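PDB 4ECL: serine racemase from Enterococcus faecalis, which is a cytoplasmic racemase domain of the alanine racemase family, pairing an N-terminal TIM-barrel-type domain with a mostly beta-stranded C-terminal domain. Local coordinates for residues A[334-339]-A[344-349]. Residues are numbered along the deposited sequence; the frame is centred on the assembly and turned at random.
Sequences TLIGKD and ITAPMV
Gly337 and Ile344 form an antiparallel hydrogen-bonded pair in a small two-stranded hairpin of the alanine racemase C-terminal domain, just where the chain passes into the helix 346-352. Two backbone bonds close the pair: Gly337 N donates to Ile344 O at 2.9 Å, nearly straight (171°), and Ile344 N returns one to Gly337 O at 3.0 Å. The same Ile344 O also receives a longer CA-H...O contact from Ile336. Immediately before the pair, Leu335 and Ile336 both face Leu247 of strand 245-257, a classic beta bulge, and here the chain turns a corner out of the larger sheet. Gly337 leaves the corner with a positive phi, in a backbone shape that glycine readily adopts.

From CB of Ile336 the side chain forks. Its CG2, anti to the backbone N, reaches the start of the helix, 3.9 Å from Ala346 N and 4.3 Å from Ala346 CB. The other branch leaves beside the backbone N (chi1 -68°) and sets CG1 4.1 Å from Val349 CG2, the two side chains crossing at about a right angle. CD1 continues this branch, extended, and touches no atom of 344-349. Leu360 of helix 357-362 touches both Ile336 and Val349, adding a third apolar partner. Ile344 CG2 lies between two backbone carbonyl oxygens, that of Leu335 in the bulge and that of Gly337, its own pairing partner, while Tyr298 touches the Ile344 side chain from strand 298-301.

Thr345 is the N-cap of the helix, and its OG1 accepts from the backbone N of Met348, a selenomethionine, at 3.2 Å. One turn in, Val349 CG2 lies 3.8 Å from Leu335 O.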
loop_
_atom_site.group_PDB
_atom_site.type_symbol
_atom_site.label_atom_id
_atom_site.label_comp_id
_atom_site.label_asym_id
_atom_site.label_seq_id
_atom_site.Cartn_x
_atom_site.Cartn_y
_atom_site.Cartn_z
ATOM N N THR A 334 0.562 -17.461 9.975
ATOM C CA THR A 334 0.395 -17.435 8.530
ATOM C C THR A 334 -0.887 -16.671 8.208
ATOM O O THR A 334 -1.984 -17.125 8.540
ATOM C CB THR A 334 0.345 -18.877 7.986
ATOM O OG1 THR A 334 1.623 -19.487 8.193
ATOM C CG2 THR A 334 0.023 -18.905 6.502
ATOM N N LEU A 335 -0.751 -15.491 7.611
ATOM C CA LEU A 335 -1.914 -14.671 7.286
ATOM C C LEU A 335 -2.414 -14.983 5.881
ATOM O O LEU A 335 -3.596 -14.813 5.564
ATOM C CB LEU A 335 -1.585 -13.177 7.413
ATOM C CG LEU A 335 -1.201 -12.687 8.812
ATOM C CD1 LEU A 335 0.290 -12.914 9.104
ATOM C CD2 LEU A 335 -1.574 -11.220 9.004
ATOM N N ILE A 336 -1.490 -15.422 5.039
ATOM C CA ILE A 336 -1.818 -15.918 3.711
ATOM C C ILE A 336 -0.885 -17.083 3.490
ATOM O O ILE A 336 0.330 -16.929 3.648
ATOM C CB ILE A 336 -1.543 -14.872 2.604
ATOM C CG1 ILE A 336 -2.498 -13.681 2.712
ATOM C CG2 ILE A 336 -1.680 -15.515 1.219
ATOM C CD1 ILE A 336 -2.189 -12.560 1.727
ATOM N N GLY A 337 -1.436 -18.247 3.145
ATOM C CA GLY A 337 -0.621 -19.429 2.934
ATOM C C GLY A 337 -1.084 -20.678 3.674
ATOM O O GLY A 337 -2.222 -20.750 4.146
ATOM N N LYS A 338 -0.194 -21.666 3.769
ATOM C CA LYS A 338 -0.520 -22.967 4.371
ATOM C C LYS A 338 0.194 -23.183 5.692
ATOM O O LYS A 338 1.331 -22.744 5.881
ATOM C CB LYS A 338 -0.123 -24.128 3.450
ATOM C CG LYS A 338 -0.786 -24.163 2.101
ATOM C CD LYS A 338 -0.327 -25.403 1.326
ATOM C CE LYS A 338 -0.574 -25.276 -0.188
ATOM N NZ LYS A 338 0.287 -24.235 -0.833
ATOM N N ASP A 339 -0.478 -23.894 6.592
ATOM C CA ASP A 339 0.088 -24.268 7.873
ATOM C C ASP A 339 -0.645 -25.508 8.347
ATOM O O ASP A 339 -1.873 -25.503 8.474
ATOM C CB ASP A 339 -0.070 -23.133 8.878
ATOM C CG ASP A 339 0.615 -23.421 10.203
ATOM O OD1 ASP A 339 1.466 -24.340 10.256
ATOM O OD2 ASP A 339 0.306 -22.713 11.190
ATOM N N ILE A 344 -5.193 -20.616 4.139
ATOM C CA ILE A 344 -5.941 -19.386 3.948
ATOM C C ILE A 344 -5.384 -18.730 2.686
ATOM O O ILE A 344 -4.293 -18.156 2.696
ATOM C CB ILE A 344 -5.838 -18.478 5.208
ATOM C CG1 ILE A 344 -6.507 -17.128 4.982
ATOM C CG2 ILE A 344 -4.396 -18.308 5.658
ATOM C CD1 ILE A 344 -8.016 -17.172 5.085
ATOM N N THR A 345 -6.109 -18.867 1.580
ATOM C CA THR A 345 -5.599 -18.405 0.288
ATOM C C THR A 345 -5.790 -16.907 0.067
ATOM O O THR A 345 -6.682 -16.283 0.658
ATOM C CB THR A 345 -6.262 -19.149 -0.879
ATOM O OG1 THR A 345 -7.596 -18.662 -1.063
ATOM C CG2 THR A 345 -6.304 -20.642 -0.588
ATOM N N ALA A 346 -4.944 -16.336 -0.786
ATOM C CA ALA A 346 -5.095 -14.940 -1.164
ATOM C C ALA A 346 -6.513 -14.629 -1.661
ATOM O O ALA A 346 -7.090 -13.634 -1.251
ATOM C CB ALA A 346 -4.037 -14.525 -2.183
ATOM N N PRO A 347 -7.095 -15.481 -2.527
ATOM C CA PRO A 347 -8.476 -15.127 -2.883
ATOM C C PRO A 347 -9.464 -15.100 -1.710
ATOM O O PRO A 347 -10.334 -14.224 -1.702
ATOM C CB PRO A 347 -8.866 -16.204 -3.905
ATOM C CG PRO A 347 -7.583 -16.588 -4.533
ATOM C CD PRO A 347 -6.543 -16.502 -3.438
HETATM N N MSE A 348 -9.331 -16.009 -0.746
HETATM C CA MSE A 348 -10.207 -16.015 0.421
HETATM C C MSE A 348 -10.062 -14.710 1.222
HETATM O O MSE A 348 -11.047 -14.132 1.709
HETATM C CB MSE A 348 -9.885 -17.221 1.334
HETATM C CG MSE A 348 -10.309 -18.582 0.774
HETATM SE SE MSE A 348 -9.392 -20.101 1.644
HETATM C CE MSE A 348 -10.266 -20.044 3.389
ATOM N N VAL A 349 -8.822 -14.256 1.366
ATOM C CA VAL A 349 -8.551 -13.063 2.142
ATOM C C VAL A 349 -9.105 -11.856 1.394
ATOM O O VAL A 349 -9.664 -10.954 2.007
ATOM C CB VAL A 349 -7.036 -12.905 2.451
ATOM C CG1 VAL A 349 -6.733 -11.551 3.086
ATOM C CG2 VAL A 349 -6.567 -14.024 3.378
#